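Local coordinates for gamma-glutamylcyclotransferase (Homo sapiens, PDB 3CRY), which catalyses the release of 5-oxoproline from gamma-glutamyl dipeptides, a step of the gamma-glutamyl cycle, and works as a homodimer, at residues Leu33-Ala38 against Lys88-Ser93; Ile68-Gln73 against Thr128-Ala133. The protein carries 1 engineered substitution. All coordinates share one frame; numbering follows the deposited sequence. Where two conformers were deposited one is given.

Contact 1 of 2, residues Leu33-Ala38 against Lys88-Ser93; sequences LRNPSA and KSNLNS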
ATOM      1  N   LEU A  33      14.051 -14.540  14.129  1.00 10.22           N
ATOM      2  CA  LEU A  33      13.118 -15.457  14.831  1.00 12.18           C
ATOM      3  C   LEU A  33      12.219 -16.253  13.888  1.00 12.83           C
ATOM      4  O   LEU A  33      12.058 -17.476  14.055  1.00 13.05           O
ATOM      5  CB  LEU A  33      12.247 -14.729  15.862  1.00 12.68           C
ATOM      6  CG  LEU A  33      12.912 -14.363  17.187  1.00 16.70           C
ATOM      7  CD1 LEU A  33      11.952 -13.477  17.983  1.00 20.39           C
ATOM      8  CD2 LEU A  33      13.299 -15.619  18.016  1.00 18.84           C
ATOM      9  N   ARG A  34      11.629 -15.579  12.900  0.60 12.80           N
ATOM     10  CA  ARG A  34      10.808 -16.272  11.904  0.60 13.31           C
ATOM     11  C   ARG A  34      11.458 -16.314  10.519  0.60 12.64           C
ATOM     12  O   ARG A  34      11.120 -17.168   9.695  0.60 12.14           O
ATOM     13  CB  ARG A  34       9.394 -15.681  11.844  0.60 14.03           C
ATOM     14  CG  ARG A  34       8.464 -16.278  12.904  0.60 16.98           C
ATOM     15  CD  ARG A  34       7.316 -15.341  13.256  0.60 20.50           C
ATOM     16  NE  ARG A  34       7.713 -14.293  14.195  0.60 25.70           N
ATOM     17  CZ  ARG A  34       7.650 -14.403  15.524  0.60 26.87           C
ATOM     18  NH1 ARG A  34       7.212 -15.522  16.086  0.60 28.27           N
ATOM     19  NH2 ARG A  34       8.031 -13.392  16.297  0.60 27.68           N
ATOM     20  N   ASN A  35      12.411 -15.414  10.282  1.00 11.72           N
ATOM     21  CA  ASN A  35      13.098 -15.349   8.988  1.00 11.33           C
ATOM     22  C   ASN A  35      14.599 -15.595   9.109  1.00 10.68           C
ATOM     23  O   ASN A  35      15.406 -14.710   8.798  1.00 10.81           O
ATOM     24  CB  ASN A  35      12.818 -14.002   8.291  1.00 10.99           C
ATOM     25  CG  ASN A  35      11.351 -13.651   8.303  1.00 11.50           C
ATOM     26  OD1 ASN A  35      10.563 -14.156   7.486  1.00 13.33           O
ATOM     27  ND2 ASN A  35      10.960 -12.815   9.261  1.00 10.74           N
ATOM     28  N   PRO A  36      14.994 -16.806   9.555  1.00 10.38           N
ATOM     29  CA  PRO A  36      16.408 -17.017   9.905  1.00 10.65           C
ATOM     30  C   PRO A  36      17.425 -16.863   8.769  1.00 10.15           C
ATOM     31  O   PRO A  36      18.601 -16.619   9.042  1.00 10.89           O
ATOM     32  CB  PRO A  36      16.446 -18.434  10.506  1.00 10.65           C
ATOM     33  CG  PRO A  36      15.111 -19.002  10.353  1.00 11.15           C
ATOM     34  CD  PRO A  36      14.165 -18.006   9.762  1.00 10.39           C
ATOM     35  N   SER A  37      16.999 -16.959   7.512  1.00 10.87           N
ATOM     36  CA  SER A  37      17.976 -16.841   6.417  1.00 11.02           C
ATOM     37  C   SER A  37      18.078 -15.414   5.815  1.00 10.81           C
ATOM     38  O   SER A  37      18.854 -15.193   4.890  1.00 11.29           O
ATOM     39  CB  SER A  37      17.742 -17.885   5.324  1.00 12.35           C
ATOM     40  OG  SER A  37      16.516 -17.667   4.666  1.00 13.26           O
ATOM     41  N   ALA A  38      17.287 -14.474   6.337  1.00  9.37           N
ATOM     42  CA  ALA A  38      17.417 -13.059   5.943  1.00  9.08           C
ATOM     43  C   ALA A  38      18.863 -12.598   6.130  1.00  9.09           C
ATOM     44  O   ALA A  38      19.496 -12.896   7.149  1.00  9.93           O
ATOM     45  CB  ALA A  38      16.477 -12.182   6.766  1.00  8.76           C
ATOM     46  N   LYS A  88      13.116 -15.885  -2.434  1.00 17.52           N
ATOM     47  CA  LYS A  88      11.722 -15.755  -2.886  1.00 18.44           C
ATOM     48  C   LYS A  88      10.799 -16.838  -2.300  1.00 18.97           C
ATOM     49  O   LYS A  88       9.591 -16.633  -2.169  1.00 18.48           O
ATOM     50  CB  LYS A  88      11.626 -15.670  -4.416  1.00 18.97           C
ATOM     51  CG  LYS A  88      11.841 -14.261  -4.942  1.00 20.17           C
ATOM     52  CD  LYS A  88      11.620 -14.176  -6.449  1.00 24.25           C
ATOM     53  CE  LYS A  88      11.992 -12.797  -6.966  1.00 27.28           C
ATOM     54  NZ  LYS A  88      12.397 -12.846  -8.407  1.00 30.12           N
ATOM     55  N   SER A  89      11.376 -17.973  -1.908  1.00 19.76           N
ATOM     56  CA  SER A  89      10.638 -19.005  -1.152  1.00 20.24           C
ATOM     57  C   SER A  89      10.031 -18.525   0.184  1.00 20.54           C
ATOM     58  O   SER A  89       9.173 -19.219   0.777  1.00 21.71           O
ATOM     59  CB  SER A  89      11.553 -20.215  -0.884  1.00 20.66           C
ATOM     60  OG  SER A  89      12.662 -19.830  -0.087  1.00 20.64           O
ATOM     61  N   ASN A  90      10.490 -17.350   0.623  0.60 20.33           N
ATOM     62  CA  ASN A  90      10.143 -16.714   1.900  0.60 20.01           C
ATOM     63  C   ASN A  90       8.941 -15.753   1.809  0.60 18.88           C
ATOM     64  O   ASN A  90       8.389 -15.369   2.843  0.60 18.58           O
ATOM     65  CB  ASN A  90      11.360 -15.908   2.392  0.60 20.67           C
ATOM     66  CG  ASN A  90      11.673 -16.117   3.865  0.60 22.14           C
ATOM     67  OD1 ASN A  90      10.866 -15.809   4.752  0.60 23.58           O
ATOM     68  ND2 ASN A  90      12.880 -16.609   4.136  0.60 24.09           N
ATOM     69  N   LEU A  91       8.558 -15.362   0.589  1.00 18.04           N
ATOM     70  CA  LEU A  91       7.499 -14.363   0.313  0.70 17.62           C
ATOM     71  C   LEU A  91       6.207 -14.617   1.100  1.00 17.03           C
ATOM     72  O   LEU A  91       5.731 -13.763   1.862  1.00 16.31           O
ATOM     73  CB  LEU A  91       7.174 -14.338  -1.193  0.70 17.79           C
ATOM     74  CG  LEU A  91       7.429 -13.167  -2.157  0.70 19.20           C
ATOM     75  CD1 LEU A  91       8.262 -12.034  -1.610  0.70 17.59           C
ATOM     76  CD2 LEU A  91       7.994 -13.650  -3.498  0.70 17.79           C
ATOM     77  N   ASN A  92       5.618 -15.798   0.902  1.00 16.01           N
ATOM     78  CA  ASN A  92       4.377 -16.125   1.579  1.00 15.45           C
ATOM     79  C   ASN A  92       4.471 -16.086   3.104  1.00 14.36           C
ATOM     80  O   ASN A  92       3.538 -15.637   3.771  1.00 14.19           O
ATOM     81  CB  ASN A  92       3.840 -17.475   1.090  1.00 15.83           C
ATOM     82  CG  ASN A  92       3.334 -17.399  -0.337  1.00 18.72           C
ATOM     83  OD1 ASN A  92       2.995 -16.321  -0.829  1.00 19.27           O
ATOM     84  ND2 ASN A  92       3.289 -18.548  -1.016  1.00 21.87           N
ATOM     85  N   SER A  93       5.601 -16.539   3.640  1.00 13.82           N
ATOM     86  CA  SER A  93       5.824 -16.525   5.085  1.00 13.67           C
ATOM     87  C   SER A  93       5.854 -15.103   5.652  1.00 12.99           C
ATOM     88  O   SER A  93       5.242 -14.822   6.684  1.00 12.44           O
ATOM     89  CB  SER A  93       7.111 -17.274   5.429  1.00 14.17           C
ATOM     90  OG  SER A  93       7.345 -17.223   6.822  1.00 16.40           O
TER
HETATM   91  O   HOH W   1       9.968 -18.116   7.171  1.00 27.77           O
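The amide ends of N35 and N90 carry this small contact, which buries 134 Å² in all. N35 OD1 lies 3.2 Å from the atom modelled as N90 OD1, and the two amide planes are turned 42° apart. The N90 amide is probably modelled the wrong way round; with it turned back, the pair may be a hydrogen bond. The other end of the N90 amide, the atom modelled as ND2, passes 3.8 Å from OG of S37, a residue of the same turn as N35. A water bridges the two segments: it donates to R34 O at 2.9 Å and pairs with S93 OG at 2.8 Å, tying the end of helix 28-34 to the first turn of helix 91-97. What positions N35 lies largely outside the two segments. Its CG sits beside the backbone N and opposite the carbonyl carbon (chi1 -48°), and its ND2 is gripped by I31 O of the preceding helical turn and by Q97 OE1. The Q97 NE2 in turn hydrogen-bonds S93 OG, making Q97 a second-shell link between the two sides. In the backbone, A38 N hydrogen-bonds N35 O at 3.1 Å and closes a type I beta turn with P36 at its second position; this turn carries S37 to the N90 side. The N35 side chain is about 6 Å from that of Y19, inferred to bind substrate, and about 7 Å from that of the engineered active-site residue Q98. The whole is a beta turn leading from helix 28-34 into strand 39-46, packed against the start of helix 91-97 at the border of the gamma-glutamylcyclotransferase active site.

Contact 2 of 2, residues Ile68-Gln73 against Thr128-Ala133; sequences IATIFQ and TNYESA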
ATOM      1  N   ILE A  68       1.837  -0.460  16.760  1.00  6.95           N
ATOM      2  CA  ILE A  68       2.981  -0.998  15.994  1.00  7.55           C
ATOM      3  C   ILE A  68       3.247  -0.112  14.762  1.00  6.65           C
ATOM      4  O   ILE A  68       2.433   0.785  14.426  1.00  7.25           O
ATOM      5  CB  ILE A  68       2.837  -2.499  15.659  1.00  7.26           C
ATOM      6  CG1 ILE A  68       1.574  -2.771  14.839  1.00  8.57           C
ATOM      7  CG2 ILE A  68       2.849  -3.357  16.975  1.00  9.31           C
ATOM      8  CD1 ILE A  68       1.425  -4.262  14.425  1.00 10.88           C
ATOM      9  N   ALA A  69       4.410  -0.305  14.140  1.00  6.47           N
ATOM     10  CA  ALA A  69       4.905   0.683  13.192  1.00  5.85           C
ATOM     11  C   ALA A  69       4.166   0.647  11.863  1.00  5.87           C
ATOM     12  O   ALA A  69       3.852  -0.425  11.352  1.00  6.18           O
ATOM     13  CB  ALA A  69       6.413   0.487  12.942  1.00  6.17           C
ATOM     14  N   THR A  70       3.955   1.829  11.306  1.00  5.98           N
ATOM     15  CA  THR A  70       3.440   1.969   9.927  1.00  5.63           C
ATOM     16  C   THR A  70       4.046   3.212   9.276  1.00  5.94           C
ATOM     17  O   THR A  70       4.726   4.005   9.941  1.00  5.81           O
ATOM     18  CB  THR A  70       1.888   1.983   9.895  1.00  6.59           C
ATOM     19  OG1 THR A  70       1.423   1.941   8.526  1.00  6.64           O
ATOM     20  CG2 THR A  70       1.332   3.269  10.580  1.00  5.79           C
ATOM     21  N   ILE A  71       3.838   3.365   7.974  1.00  5.51           N
ATOM     22  CA  ILE A  71       4.341   4.549   7.240  1.00  6.04           C
ATOM     23  C   ILE A  71       3.234   5.043   6.328  1.00  6.82           C
ATOM     24  O   ILE A  71       2.345   4.265   5.920  1.00  7.23           O
ATOM     25  CB  ILE A  71       5.626   4.257   6.419  1.00  6.10           C
ATOM     26  CG1 ILE A  71       5.407   3.088   5.430  1.00  7.93           C
ATOM     27  CG2 ILE A  71       6.829   3.972   7.374  1.00  6.29           C
ATOM     28  CD1 ILE A  71       6.603   2.768   4.495  1.00  6.55           C
ATOM     29  N   PHE A  72       3.256   6.341   6.045  1.00  6.28           N
ATOM     30  CA  PHE A  72       2.282   6.900   5.103  1.00  8.10           C
ATOM     31  C   PHE A  72       2.909   8.028   4.290  1.00  8.30           C
ATOM     32  O   PHE A  72       3.913   8.614   4.707  1.00  8.29           O
ATOM     33  CB  PHE A  72       0.980   7.308   5.809  1.00  8.65           C
ATOM     34  CG  PHE A  72       1.127   8.443   6.808  1.00  9.65           C
ATOM     35  CD1 PHE A  72       1.205   9.775   6.377  1.00 11.92           C
ATOM     36  CD2 PHE A  72       1.131   8.180   8.183  1.00 12.29           C
ATOM     37  CE1 PHE A  72       1.311  10.823   7.308  1.00 13.49           C
ATOM     38  CE2 PHE A  72       1.231   9.219   9.120  1.00 13.56           C
ATOM     39  CZ  PHE A  72       1.322  10.534   8.689  1.00 12.46           C
ATOM     40  N   GLN A  73       2.360   8.291   3.106  1.00  8.02           N
ATOM     41  CA  GLN A  73       2.953   9.313   2.228  1.00  8.86           C
ATOM     42  C   GLN A  73       2.816  10.728   2.795  1.00  9.44           C
ATOM     43  O   GLN A  73       1.725  11.151   3.223  1.00 10.30           O
ATOM     44  CB  GLN A  73       2.367   9.177   0.815  1.00  9.07           C
ATOM     45  CG  GLN A  73       2.885   7.920   0.130  1.00  9.05           C
ATOM     46  CD  GLN A  73       2.057   7.517  -1.044  1.00 10.91           C
ATOM     47  OE1 GLN A  73       0.842   7.300  -0.911  1.00 11.74           O
ATOM     48  NE2 GLN A  73       2.705   7.402  -2.211  1.00 10.90           N
ATOM     49  N   THR A 128      -3.453   0.160   6.254  1.00  7.90           N
ATOM     50  CA  THR A 128      -4.406   0.978   5.496  1.00  7.75           C
ATOM     51  C   THR A 128      -5.628   1.421   6.299  1.00  7.99           C
ATOM     52  O   THR A 128      -6.391   2.288   5.837  1.00  9.50           O
ATOM     53  CB  THR A 128      -4.920   0.250   4.227  1.00  7.62           C
ATOM     54  OG1 THR A 128      -5.681  -0.904   4.608  1.00  7.01           O
ATOM     55  CG2 THR A 128      -3.762  -0.198   3.331  1.00  7.45           C
ATOM     56  N   ASN A 129      -5.811   0.829   7.484  1.00  8.04           N
ATOM     57  CA  ASN A 129      -6.963   1.119   8.308  1.00  8.45           C
ATOM     58  C   ASN A 129      -6.517   0.953   9.750  1.00  8.93           C
ATOM     59  O   ASN A 129      -6.405  -0.165  10.246  1.00  9.14           O
ATOM     60  CB  ASN A 129      -8.115   0.137   7.960  1.00  8.70           C
ATOM     61  CG  ASN A 129      -9.403   0.462   8.690  1.00 11.40           C
ATOM     62  OD1 ASN A 129      -9.428   1.336   9.570  1.00 12.91           O
ATOM     63  ND2 ASN A 129     -10.481  -0.235   8.343  1.00 10.98           N
ATOM     64  N   TYR A 130      -6.182   2.065  10.401  1.00  8.61           N
ATOM     65  CA  TYR A 130      -5.682   1.967  11.788  1.00  9.07           C
ATOM     66  C   TYR A 130      -6.000   3.187  12.626  1.00  9.70           C
ATOM     67  O   TYR A 130      -6.344   4.233  12.091  1.00  9.79           O
ATOM     68  CB  TYR A 130      -4.156   1.725  11.798  1.00  9.65           C
ATOM     69  CG  TYR A 130      -3.292   2.936  11.413  1.00 10.34           C
ATOM     70  CD1 TYR A 130      -3.063   3.281  10.069  1.00 12.51           C
ATOM     71  CD2 TYR A 130      -2.691   3.724  12.397  1.00 10.46           C
ATOM     72  CE1 TYR A 130      -2.255   4.401   9.726  1.00  9.58           C
ATOM     73  CE2 TYR A 130      -1.898   4.846  12.064  1.00 10.18           C
ATOM     74  CZ  TYR A 130      -1.688   5.179  10.730  1.00 10.46           C
ATOM     75  OH  TYR A 130      -0.888   6.272  10.421  1.00 11.40           O
ATOM     76  N   GLU A 131      -5.856   3.036  13.946  1.00 10.14           N
ATOM     77  CA  GLU A 131      -5.990   4.156  14.898  1.00 12.73           C
ATOM     78  C   GLU A 131      -4.613   4.443  15.509  1.00 11.36           C
ATOM     79  O   GLU A 131      -3.977   3.525  16.032  1.00 11.24           O
ATOM     80  CB  GLU A 131      -7.016   3.808  15.987  1.00 13.06           C
ATOM     81  CG  GLU A 131      -8.485   3.758  15.490  1.00 16.75           C
ATOM     82  CD  GLU A 131      -9.435   2.944  16.393  1.00 18.26           C
ATOM     83  OE1 GLU A 131      -9.066   2.603  17.546  1.00 24.93           O
ATOM     84  OE2 GLU A 131     -10.567   2.648  15.944  1.00 24.57           O
ATOM     85  N   SER A 132      -4.150   5.697  15.403  1.00 11.35           N
ATOM     86  CA  SER A 132      -2.834   6.071  15.896  0.50 11.44           C
ATOM     87  C   SER A 132      -2.752   5.814  17.404  1.00 10.82           C
ATOM     88  O   SER A 132      -3.697   6.104  18.142  1.00 11.64           O
ATOM     89  CB  SER A 132      -2.529   7.528  15.564  0.50 11.50           C
ATOM     90  OG  SER A 132      -1.139   7.775  15.631  0.50 13.17           O
ATOM     91  N   ALA A 133      -1.631   5.235  17.853  1.00 10.49           N
ATOM     92  CA  ALA A 133      -1.431   4.897  19.274  1.00  9.35           C
ATOM     93  C   ALA A 133       0.049   4.677  19.549  1.00  9.42           C
ATOM     94  O   ALA A 133       0.746   4.041  18.741  1.00  7.38           O
ATOM     95  CB  ALA A 133      -2.226   3.672  19.676  1.00  9.06           C
TER
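T70 and Y130 approach from opposite directions, and the methyl of the threonine ends over one face of the tyrosine ring. T70 CG2 stands 3.9 Å from the Y130 ring centroid, 25° off the normal, a CH-pi contact displaced toward the hydroxyl-bearing rim; its closest ring atom is Y130 CZ, at 3.6 Å. The threonine is turned for this by its first torsion: OG1 lies anti to the backbone N (chi1 -172°) and is hydrogen-bonded to M127 N, while CG2 falls between the backbone N and the carbonyl carbon and is presented to the ring. F72, two residues further along the same side of strand 68-74, crosses Y130 at about a right angle. Its CD2 comes 3.6 Å from Y130 OH, with the hydroxyl obliquely placed relative to the phenyl ring. Y130 from one side and T70 and F72 from the other meet across strand 49-56, the central strand between 68-74 and 130-132 in a three-stranded antiparallel sheet. That strand also supplies D52, whose carboxylate is hydrogen-bonded to Y130 OH and whose backbone pairs with T70. At the far end of the segments, Q73 and T128 each hydrogen-bond across the dimer interface, Q73 N to T128 OG1 of the second subunit. Between the segments themselves the contact is mainly nonpolar, with 136 Å² buried in all. The phenol oxygen, Y130 OH, which touches both T70 and F72, has its partner in D52; a carboxylate there would tend to polarise the phenol and, together with the methyl on its face, to limit rotation of the ring.

In the fold
Contacts 1 and 2 lie apart, with centres 24 Å from each other and nearest atoms about 11 Å apart, and their segments alternate along the chain: 68-73 comes between the halves of contact 1, and 88-93 between the halves of contact 2. Both border the inferred substrate site, from different parts of the fold. Contact 1 is close to Y19 and to the engineered active-site residue Q98. In contact 2 the T70 side chain is about 4 Å from that of Y22 and about 8 Å from that of Y139, whose OH is hydrogen-bonded to A69 N. One therefore belongs to the helix-and-turn surroundings of the site, the other to the three-stranded sheet.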